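Local coordinates for uncharacterized protein Tm1679 (Thermotoga maritima, PDB 3H3E), which binds zinc and has a metallo-beta-lactamase fold, probably acting as a metal-dependent hydrolase or transferase, its substrate being unknown, at residues E28-F33 with G45-F50; R85-K90 with K117-R122; T170-V175 with R199-V204. The protein carries 2 engineered substitutions. One frame throughout, in Å; residues are numbered along the deposited sequence.

Contact 1. Residues E28-F33 with G45-F50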
loop_
_atom_site.group_PDB
_atom_site.type_symbol
_atom_site.label_atom_id
_atom_site.label_comp_id
_atom_site.label_asym_id
_atom_site.label_seq_id
_atom_site.Cartn_x
_atom_site.Cartn_y
_atom_site.Cartn_z
ATOM N N GLU A 28 -1.688 14.925 -11.848
ATOM C CA GLU A 28 -0.316 15.132 -11.424
ATOM C C GLU A 28 0.251 13.853 -10.853
ATOM O O GLU A 28 -0.487 12.954 -10.452
ATOM C CB GLU A 28 -0.237 16.255 -10.401
ATOM C CG GLU A 28 -0.668 17.598 -10.952
ATOM C CD GLU A 28 -0.398 18.730 -9.986
ATOM O OE1 GLU A 28 0.163 18.458 -8.897
ATOM O OE2 GLU A 28 -0.741 19.889 -10.318
ATOM N N SER A 29 1.571 13.762 -10.835
ATOM C CA SER A 29 2.230 12.564 -10.351
ATOM C C SER A 29 3.439 12.922 -9.505
ATOM O O SER A 29 4.122 13.911 -9.754
ATOM C CB SER A 29 2.662 11.681 -11.523
ATOM O OG SER A 29 3.718 12.279 -12.250
ATOM N N GLU A 30 3.695 12.113 -8.490
ATOM C CA GLU A 30 4.936 12.209 -7.761
ATOM C C GLU A 30 5.360 10.821 -7.332
ATOM O O GLU A 30 4.632 9.849 -7.520
ATOM C CB GLU A 30 4.794 13.137 -6.556
ATOM C CG GLU A 30 3.807 12.682 -5.510
ATOM C CD GLU A 30 3.583 13.728 -4.435
ATOM O OE1 GLU A 30 4.092 14.851 -4.601
ATOM O OE2 GLU A 30 2.895 13.438 -3.430
ATOM N N HIS A 31 6.558 10.728 -6.777
ATOM C CA HIS A 31 6.971 9.514 -6.112
ATOM C C HIS A 31 6.213 9.387 -4.797
ATOM O O HIS A 31 6.596 9.979 -3.784
ATOM C CB HIS A 31 8.465 9.555 -5.839
ATOM C CG HIS A 31 9.004 8.298 -5.238
ATOM N ND1 HIS A 31 8.848 7.064 -5.832
ATOM C CD2 HIS A 31 9.717 8.089 -4.110
ATOM C CE1 HIS A 31 9.436 6.148 -5.087
ATOM N NE2 HIS A 31 9.972 6.743 -4.037
ATOM N N GLY A 32 5.123 8.626 -4.831
ATOM C CA GLY A 32 4.368 8.288 -3.647
ATOM C C GLY A 32 3.119 7.575 -4.093
ATOM O O GLY A 32 2.820 7.539 -5.285
ATOM N N PHE A 33 2.380 7.014 -3.144
ATOM C CA PHE A 33 1.191 6.254 -3.479
ATOM C C PHE A 33 -0.013 6.736 -2.656
ATOM O O PHE A 33 0.116 7.041 -1.476
ATOM C CB PHE A 33 1.467 4.749 -3.279
ATOM C CG PHE A 33 0.350 3.854 -3.747
ATOM C CD1 PHE A 33 -0.060 3.866 -5.078
ATOM C CD2 PHE A 33 -0.296 3.012 -2.856
ATOM C CE1 PHE A 33 -1.107 3.051 -5.510
ATOM C CE2 PHE A 33 -1.340 2.204 -3.269
ATOM C CZ PHE A 33 -1.744 2.218 -4.599
ATOM N N GLY A 45 0.398 9.831 -0.414
ATOM C CA GLY A 45 1.508 10.394 -1.165
ATOM C C GLY A 45 2.570 11.137 -0.370
ATOM O O GLY A 45 2.667 10.996 0.846
ATOM N N LYS A 46 3.372 11.938 -1.075
ATOM C CA LYS A 46 4.440 12.750 -0.486
ATOM C C LYS A 46 3.921 14.130 -0.102
ATOM O O LYS A 46 4.220 14.643 0.981
ATOM C CB LYS A 46 5.578 12.908 -1.501
ATOM C CG LYS A 46 6.743 13.791 -1.065
ATOM C CD LYS A 46 7.805 13.917 -2.166
ATOM C CE LYS A 46 7.474 15.033 -3.129
ATOM N NZ LYS A 46 8.350 15.042 -4.326
ATOM N N SER A 47 3.147 14.732 -1.004
ATOM C CA SER A 47 2.606 16.074 -0.789
ATOM C C SER A 47 1.114 16.117 -1.067
ATOM O O SER A 47 0.397 15.182 -0.739
ATOM C CB SER A 47 3.316 17.077 -1.674
ATOM O OG SER A 47 3.183 16.686 -3.015
ATOM N N ASP A 48 0.647 17.192 -1.691
ATOM C CA ASP A 48 -0.792 17.393 -1.869
ATOM C C ASP A 48 -1.283 16.945 -3.231
ATOM O O ASP A 48 -2.418 17.226 -3.608
ATOM C CB ASP A 48 -1.180 18.857 -1.632
ATOM C CG ASP A 48 -0.469 19.811 -2.574
ATOM O OD1 ASP A 48 0.359 19.354 -3.395
ATOM O OD2 ASP A 48 -0.742 21.024 -2.499
ATOM N N VAL A 49 -0.429 16.244 -3.967
ATOM C CA VAL A 49 -0.830 15.685 -5.251
ATOM C C VAL A 49 -2.130 14.881 -5.178
ATOM O O VAL A 49 -2.997 15.025 -6.028
ATOM C CB VAL A 49 0.287 14.837 -5.878
ATOM C CG1 VAL A 49 -0.262 13.962 -6.994
ATOM C CG2 VAL A 49 1.376 15.741 -6.396
ATOM N N PHE A 50 -2.279 14.045 -4.163
ATOM C CA PHE A 50 -3.515 13.291 -4.019
ATOM C C PHE A 50 -4.755 14.194 -3.943
ATOM O O PHE A 50 -5.787 13.867 -4.519
ATOM C CB PHE A 50 -3.440 12.321 -2.831
ATOM C CG PHE A 50 -3.565 12.979 -1.478
ATOM C CD1 PHE A 50 -2.616 13.882 -1.035
ATOM C CD2 PHE A 50 -4.620 12.661 -0.634
ATOM C CE1 PHE A 50 -2.732 14.484 0.218
ATOM C CE2 PHE A 50 -4.728 13.247 0.615
ATOM C CZ PHE A 50 -3.778 14.170 1.039
HETATM O O HOH W 1 -0.046 13.029 -2.719
HETATM O O HOH W 2 8.284 12.840 -6.315
#

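Contact 2. Residues R85-K90 with K117-R122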
loop_
_atom_site.group_PDB
_atom_site.type_symbol
_atom_site.label_atom_id
_atom_site.label_comp_id
_atom_site.label_asym_id
_atom_site.label_seq_id
_atom_site.Cartn_x
_atom_site.Cartn_y
_atom_site.Cartn_z
ATOM N N ARG A 85 -9.309 10.528 10.709
ATOM C CA ARG A 85 -8.992 9.454 11.624
ATOM C C ARG A 85 -7.943 8.599 10.937
ATOM O O ARG A 85 -8.220 7.927 9.946
ATOM C CB ARG A 85 -10.241 8.637 11.860
ATOM C CG ARG A 85 -10.126 7.591 12.915
ATOM C CD ARG A 85 -11.318 6.719 12.771
ATOM N NE ARG A 85 -11.696 6.075 14.014
ATOM C CZ ARG A 85 -12.736 5.262 14.122
ATOM N NH1 ARG A 85 -13.491 5.009 13.053
ATOM N NH2 ARG A 85 -13.013 4.707 15.292
ATOM N N VAL A 86 -6.722 8.652 11.447
ATOM C CA VAL A 86 -5.597 8.018 10.779
ATOM C C VAL A 86 -5.288 6.687 11.412
ATOM O O VAL A 86 -4.929 6.623 12.587
ATOM C CB VAL A 86 -4.338 8.879 10.852
ATOM C CG1 VAL A 86 -3.191 8.148 10.190
ATOM C CG2 VAL A 86 -4.584 10.232 10.212
ATOM N N TRP A 87 -5.444 5.626 10.625
ATOM C CA TRP A 87 -5.214 4.270 11.094
ATOM C C TRP A 87 -3.788 3.872 10.804
ATOM O O TRP A 87 -3.448 3.617 9.655
ATOM C CB TRP A 87 -6.128 3.312 10.355
ATOM C CG TRP A 87 -7.571 3.538 10.603
ATOM C CD1 TRP A 87 -8.296 4.612 10.228
ATOM C CD2 TRP A 87 -8.477 2.651 11.268
ATOM N NE1 TRP A 87 -9.600 4.469 10.625
ATOM C CE2 TRP A 87 -9.739 3.263 11.261
ATOM C CE3 TRP A 87 -8.340 1.401 11.877
ATOM C CZ2 TRP A 87 -10.866 2.672 11.836
ATOM C CZ3 TRP A 87 -9.465 0.812 12.452
ATOM C CH2 TRP A 87 -10.706 1.452 12.426
ATOM N N LEU A 88 -2.961 3.819 11.843
ATOM C CA LEU A 88 -1.577 3.420 11.695
ATOM C C LEU A 88 -1.151 2.442 12.781
ATOM O O LEU A 88 -1.756 2.387 13.851
ATOM C CB LEU A 88 -0.665 4.644 11.715
ATOM C CG LEU A 88 -0.585 5.477 12.995
ATOM C CD1 LEU A 88 0.673 6.305 12.988
ATOM C CD2 LEU A 88 -1.805 6.365 13.153
ATOM N N ARG A 89 -0.112 1.662 12.496
ATOM C CA ARG A 89 0.498 0.802 13.495
ATOM C C ARG A 89 1.384 1.615 14.450
ATOM O O ARG A 89 2.091 2.518 14.025
ATOM C CB ARG A 89 1.327 -0.292 12.832
ATOM C CG ARG A 89 0.536 -1.248 11.978
ATOM C CD ARG A 89 1.107 -2.664 12.015
ATOM N NE ARG A 89 0.276 -3.537 12.836
ATOM C CZ ARG A 89 0.719 -4.220 13.880
ATOM N NH1 ARG A 89 1.995 -4.163 14.232
ATOM N NH2 ARG A 89 -0.115 -4.974 14.562
ATOM N N LYS A 90 1.354 1.277 15.737
ATOM C CA LYS A 90 2.181 1.976 16.712
ATOM C C LYS A 90 3.599 2.172 16.201
ATOM O O LYS A 90 4.196 3.217 16.413
ATOM C CB LYS A 90 2.195 1.257 18.068
ATOM C CG LYS A 90 0.946 1.490 18.917
ATOM C CD LYS A 90 1.100 0.922 20.332
ATOM C CE LYS A 90 0.280 1.710 21.374
ATOM N NZ LYS A 90 0.704 3.150 21.551
ATOM N N LYS A 117 -5.593 6.419 15.176
ATOM C CA LYS A 117 -6.207 5.173 15.593
ATOM C C LYS A 117 -5.138 4.117 15.439
ATOM O O LYS A 117 -4.747 3.770 14.325
ATOM C CB LYS A 117 -7.418 4.850 14.727
ATOM C CG LYS A 117 -7.916 3.423 14.866
ATOM C CD LYS A 117 -8.906 3.286 15.999
ATOM C CE LYS A 117 -9.776 2.052 15.844
ATOM N NZ LYS A 117 -11.051 2.228 16.610
ATOM N N PHE A 118 -4.637 3.633 16.563
ATOM C CA PHE A 118 -3.502 2.716 16.550
ATOM C C PHE A 118 -3.907 1.263 16.392
ATOM O O PHE A 118 -4.754 0.748 17.129
ATOM C CB PHE A 118 -2.618 2.938 17.773
ATOM C CG PHE A 118 -1.864 4.222 17.712
ATOM C CD1 PHE A 118 -2.305 5.333 18.403
ATOM C CD2 PHE A 118 -0.741 4.339 16.897
ATOM C CE1 PHE A 118 -1.617 6.537 18.314
ATOM C CE2 PHE A 118 -0.050 5.523 16.804
ATOM C CZ PHE A 118 -0.485 6.628 17.513
ATOM N N VAL A 119 -3.303 0.620 15.398
ATOM C CA VAL A 119 -3.662 -0.734 15.023
ATOM C C VAL A 119 -2.665 -1.693 15.659
ATOM O O VAL A 119 -1.465 -1.594 15.416
ATOM C CB VAL A 119 -3.707 -0.851 13.490
ATOM C CG1 VAL A 119 -3.912 -2.274 13.045
ATOM C CG2 VAL A 119 -4.819 0.023 12.956
ATOM N N ILE A 120 -3.162 -2.591 16.512
ATOM C CA ILE A 120 -2.311 -3.524 17.258
ATOM C C ILE A 120 -2.490 -4.980 16.846
ATOM O O ILE A 120 -1.529 -5.738 16.801
ATOM C CB ILE A 120 -2.640 -3.502 18.734
ATOM C CG1 ILE A 120 -3.278 -2.177 19.130
ATOM C CG2 ILE A 120 -1.399 -3.812 19.555
ATOM C CD1 ILE A 120 -4.019 -2.279 20.445
ATOM N N GLU A 121 -3.727 -5.369 16.564
ATOM C CA GLU A 121 -4.058 -6.739 16.188
ATOM C C GLU A 121 -3.425 -7.203 14.867
ATOM O O GLU A 121 -2.985 -6.386 14.062
ATOM C CB GLU A 121 -5.577 -6.887 16.093
ATOM C CG GLU A 121 -6.361 -6.166 17.173
ATOM C CD GLU A 121 -5.982 -6.623 18.556
ATOM O OE1 GLU A 121 -5.153 -7.553 18.658
ATOM O OE2 GLU A 121 -6.505 -6.053 19.541
ATOM N N ARG A 122 -3.397 -8.520 14.652
ATOM C CA ARG A 122 -2.987 -9.096 13.373
ATOM C C ARG A 122 -4.051 -8.813 12.318
ATOM O O ARG A 122 -3.732 -8.535 11.171
ATOM C CB ARG A 122 -2.771 -10.614 13.473
ATOM C CG ARG A 122 -1.786 -11.115 14.543
ATOM C CD ARG A 122 -0.312 -10.802 14.232
ATOM N NE ARG A 122 0.242 -11.570 13.113
ATOM C CZ ARG A 122 0.743 -11.030 11.997
ATOM N NH1 ARG A 122 0.771 -9.708 11.839
ATOM N NH2 ARG A 122 1.224 -11.819 11.040
HETATM O O HOH W 3 0.839 -1.318 16.601
#

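Contact 3. Residues T170-V175 with R199-V204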
loop_
_atom_site.group_PDB
_atom_site.type_symbol
_atom_site.label_atom_id
_atom_site.label_comp_id
_atom_site.label_asym_id
_atom_site.label_seq_id
_atom_site.Cartn_x
_atom_site.Cartn_y
_atom_site.Cartn_z
ATOM N N THR A 170 -15.238 -8.843 -1.309
ATOM C CA THR A 170 -16.136 -8.571 -2.425
ATOM C C THR A 170 -16.869 -9.877 -2.756
ATOM O O THR A 170 -16.376 -10.962 -2.424
ATOM C CB THR A 170 -15.279 -8.067 -3.621
ATOM O OG1 THR A 170 -15.255 -6.645 -3.606
ATOM C CG2 THR A 170 -15.772 -8.550 -4.967
ATOM N N LYS A 171 -18.044 -9.797 -3.378
ATOM C CA LYS A 171 -18.767 -11.027 -3.706
ATOM C C LYS A 171 -17.970 -11.874 -4.711
ATOM O O LYS A 171 -18.146 -13.092 -4.798
ATOM C CB LYS A 171 -20.186 -10.730 -4.203
ATOM C CG LYS A 171 -20.249 -10.161 -5.601
ATOM C CD LYS A 171 -21.682 -9.896 -6.035
ATOM C CE LYS A 171 -22.197 -8.578 -5.482
ATOM N NZ LYS A 171 -23.423 -8.115 -6.200
ATOM N N GLU A 172 -17.063 -11.213 -5.427
ATOM C CA GLU A 172 -16.218 -11.833 -6.449
ATOM C C GLU A 172 -14.886 -12.357 -5.897
ATOM O O GLU A 172 -14.098 -12.974 -6.620
ATOM C CB GLU A 172 -15.910 -10.804 -7.539
ATOM C CG GLU A 172 -17.133 -10.164 -8.169
ATOM C CD GLU A 172 -17.656 -10.971 -9.333
ATOM O OE1 GLU A 172 -16.850 -11.699 -9.954
ATOM O OE2 GLU A 172 -18.868 -10.877 -9.628
ATOM N N GLY A 173 -14.634 -12.098 -4.618
ATOM C CA GLY A 173 -13.371 -12.452 -4.001
ATOM C C GLY A 173 -12.794 -11.268 -3.262
ATOM O O GLY A 173 -13.487 -10.304 -2.990
ATOM N N LEU A 174 -11.515 -11.332 -2.943
ATOM C CA LEU A 174 -10.900 -10.294 -2.139
ATOM C C LEU A 174 -10.196 -9.278 -3.016
ATOM O O LEU A 174 -9.580 -9.628 -4.020
ATOM C CB LEU A 174 -9.889 -10.913 -1.165
ATOM C CG LEU A 174 -10.384 -11.932 -0.145
ATOM C CD1 LEU A 174 -9.189 -12.518 0.617
ATOM C CD2 LEU A 174 -11.382 -11.313 0.825
ATOM N N VAL A 175 -10.276 -8.012 -2.637
ATOM C CA VAL A 175 -9.414 -7.021 -3.254
ATOM C C VAL A 175 -8.375 -6.578 -2.235
ATOM O O VAL A 175 -8.704 -6.230 -1.108
ATOM C CB VAL A 175 -10.188 -5.832 -3.801
ATOM C CG1 VAL A 175 -9.247 -4.926 -4.562
ATOM C CG2 VAL A 175 -11.324 -6.327 -4.717
ATOM N N ARG A 199 -11.373 -16.334 -2.101
ATOM C CA ARG A 199 -10.346 -16.298 -3.125
ATOM C C ARG A 199 -9.848 -14.866 -3.307
ATOM O O ARG A 199 -10.587 -13.908 -3.086
ATOM C CB ARG A 199 -10.891 -16.851 -4.444
ATOM C CG ARG A 199 -9.903 -16.736 -5.593
ATOM C CD ARG A 199 -10.504 -17.183 -6.906
ATOM N NE ARG A 199 -10.271 -18.602 -7.142
ATOM C CZ ARG A 199 -9.483 -19.079 -8.101
ATOM N NH1 ARG A 199 -8.857 -18.250 -8.929
ATOM N NH2 ARG A 199 -9.332 -20.389 -8.241
ATOM N N ILE A 200 -8.590 -14.716 -3.707
ATOM C CA ILE A 200 -8.051 -13.397 -3.991
ATOM C C ILE A 200 -8.335 -13.025 -5.454
ATOM O O ILE A 200 -7.850 -13.673 -6.376
ATOM C CB ILE A 200 -6.543 -13.333 -3.677
ATOM C CG1 ILE A 200 -6.305 -13.573 -2.189
ATOM C CG2 ILE A 200 -5.965 -11.987 -4.060
ATOM C CD1 ILE A 200 -4.849 -13.724 -1.816
ATOM N N LYS A 201 -9.146 -11.993 -5.653
ATOM C CA LYS A 201 -9.578 -11.591 -6.984
ATOM C C LYS A 201 -8.577 -10.640 -7.632
ATOM O O LYS A 201 -8.088 -10.912 -8.728
ATOM C CB LYS A 201 -10.963 -10.928 -6.917
ATOM C CG LYS A 201 -11.421 -10.251 -8.211
ATOM C CD LYS A 201 -12.789 -9.581 -8.029
ATOM C CE LYS A 201 -13.381 -9.044 -9.335
ATOM N NZ LYS A 201 -12.702 -7.800 -9.803
HETATM N N MSE A 202 -8.276 -9.535 -6.944
HETATM C CA MSE A 202 -7.456 -8.453 -7.491
HETATM C C MSE A 202 -6.449 -7.926 -6.466
HETATM O O MSE A 202 -6.757 -7.797 -5.281
HETATM C CB MSE A 202 -8.362 -7.307 -7.952
HETATM C CG MSE A 202 -7.646 -6.113 -8.556
HETATM SE SE MSE A 202 -8.748 -4.784 -9.095
HETATM C CE MSE A 202 -9.637 -5.553 -10.427
ATOM N N VAL A 203 -5.245 -7.611 -6.925
ATOM C CA VAL A 203 -4.241 -7.001 -6.056
ATOM C C VAL A 203 -3.723 -5.706 -6.656
ATOM O O VAL A 203 -3.237 -5.705 -7.771
ATOM C CB VAL A 203 -3.046 -7.925 -5.845
ATOM C CG1 VAL A 203 -2.100 -7.334 -4.830
ATOM C CG2 VAL A 203 -3.519 -9.293 -5.408
ATOM N N VAL A 204 -3.829 -4.603 -5.922
ATOM C CA VAL A 204 -3.319 -3.344 -6.423
ATOM C C VAL A 204 -2.384 -2.641 -5.448
ATOM O O VAL A 204 -2.614 -2.649 -4.252
ATOM C CB VAL A 204 -4.466 -2.423 -6.878
ATOM C CG1 VAL A 204 -5.788 -2.922 -6.332
ATOM C CG2 VAL A 204 -4.190 -0.976 -6.469
#

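Contact 1. Residues E28-F33 with G45-F50
Glu30 sends its carboxylate into the turn at Lys46 and Ser47, where three donors hold it. The hydroxyl of Ser47 bonds to OE1 on its syn lone pair, with OG and Glu30 OE1 2.6 Å apart. The amide of the same serine meets the other oxygen on its syn side, Ser47 N lying 2.8 Å from Glu30 OE2. Lys46 N approaches that OE2 from well above the carboxylate plane, also at 2.8 Å, in a more bent bond (136° at the hydrogen). With both oxygens engaged, the carboxylate has little freedom to rotate. Its reach comes from a chain that stays extended after CG, which itself lies between the backbone N and the carbonyl carbon (chi1 63°). Val49 and Glu30 run antiparallel alongside each other, Val49 CG2 ending 3.4 Å from Glu30 OE1, while Cys19 of strand 13-19 touches both side chains. Farther along, the chains close up at Gly32 and Gly45, and Gly45 N donates to Phe33 O at 3.0 Å.

In this metallo-beta-lactamase fold the contact ties the loop between strands 13-19 and 34-37 to the turn that runs from strand 40-42 into helix 49-56. His31 stands near the metal centre formed by His69, His71 and His182; its ND1 is hydrogen-bonded to Asp21 and its ring meets that of His236.

The solvent side is looser. Lys46 lays its CB over the Glu30 carboxylate, but its chain bends at chi3 (86°) and leaves NZ 4.3 Å from Glu30 OE1, beyond a salt bridge. A water instead accepts from Lys46 NZ at 3.0 Å and from His31 N, joining the two segments. Exposed Glu28 brings OE1 to 3.9 Å from Val49 CG2.

Contact 2. Residues R85-K90 with K117-R122
Lys117 and Trp87 sit side by side on neighbouring parallel strands, joined first by the backbone. Lys117 N donates to Val86 O at 2.7 Å, and the ladder continues with bonds from Leu88 N to Lys117 O and from Val119 N to Leu88 O.

Among the side chains, the aliphatic part of Lys117 covers one face of the indole: its CG stands 3.7 Å from the centroid of the six-membered ring of Trp87, a CH-pi contact, made possible by the bend at chi2 (87°) that lays the chain along the ring. Val119 CG2 meets the edge of the same ring at CE3, 3.9 Å away, while Trp87 NE1 is hydrogen-bonded to Asp64. Leu88 and Phe118 point the same way, Leu88 CG lying 3.8 Å from Phe118 CE2.

Charged groups act at different depths. Exposed Lys90 puts NZ over the face of Phe118, 4.9 Å from its centroid, in a cation-pi contact. Arg89 is buried; its guanidinium has Val119 O above one face and donates within its own plane from NH2 to Glu121 O at 3.2 Å, while NH1 is paired with Glu91.

Trp87 and Val119 face strands 123-127 and 130-133 of the other sheet, whereas Leu88 and Phe118 pack on helix 107-113, a layering of the alpha-beta-beta-alpha sandwich of metallo-beta-lactamases.

Contact 3. Residues T170-V175 with R199-V204
Leu174 and Ile200 form the apolar centre on one face of a parallel strand pair, with Leu174 CD1 4.2 Å from Ile200 CG1 where the two side chains meet at a slant. Helix 185-193 lies over them, its Ile192 touching both. On the reverse face Val175 uses a single branch: CG1, placed anti to the backbone N (chi1 -174°), comes 4.2 Å from CB of Met202, a selenomethionine, and 4.4 Å from Val204 CG1. The rest of the Met202 chain, with its selenium, departs from Val175.

Between these faces the backbone pairing is interrupted by a beta bulge. Leu174 N donates to Arg199 O at 2.7 Å, but Leu174 O then receives two amides, Lys201 N at 2.9 Å in the carbonyl plane and Met202 N at 3.2 Å nearly along the C=O axis. One residue is thereby added to strand 200-204, and Leu174 pairs with Ile200 while Val175 pairs with Met202.

The additional residue, Lys201, carries the contact to its polar edge. As modelled, Lys201 CD passes 3.4 Å from Glu172 CB and the charged ends stay apart, although Glu172 is poorly ordered and its carboxylate is not securely placed. Glu172 belongs to the type I turn from Thr170 to Gly173, and Thr170 OG1 bonds to the backbone of Ser266. With helix 185-193 linking the two strands, the arrangement is a beta-alpha-beta crossover within the second mixed sheet of the metallo-beta-lactamase fold.

Contacts 2 and 3 are both parallel strand pairs, but in different sheets: 85-90 with 117-122 closes an outer margin of one mixed sheet, whereas 170-175 with 199-204 lies within the other. Contact 3 is buried; contacts 1 and 2 are only partly so, each with exposed residues at its rim. Contact 1 pairs no strands; it joins a loop to a turn and helix start in the same half of the fold as contact 2. Their chemistry follows: a carboxylate held by amides and a hydroxyl in contact 1, lysines over aromatic faces and an arginine bonded to backbone carbonyl oxygen in contact 2, aliphatic packing around a bulge in contact 3. Contacts 1 and 3 fall on opposite sides of the chain's centre.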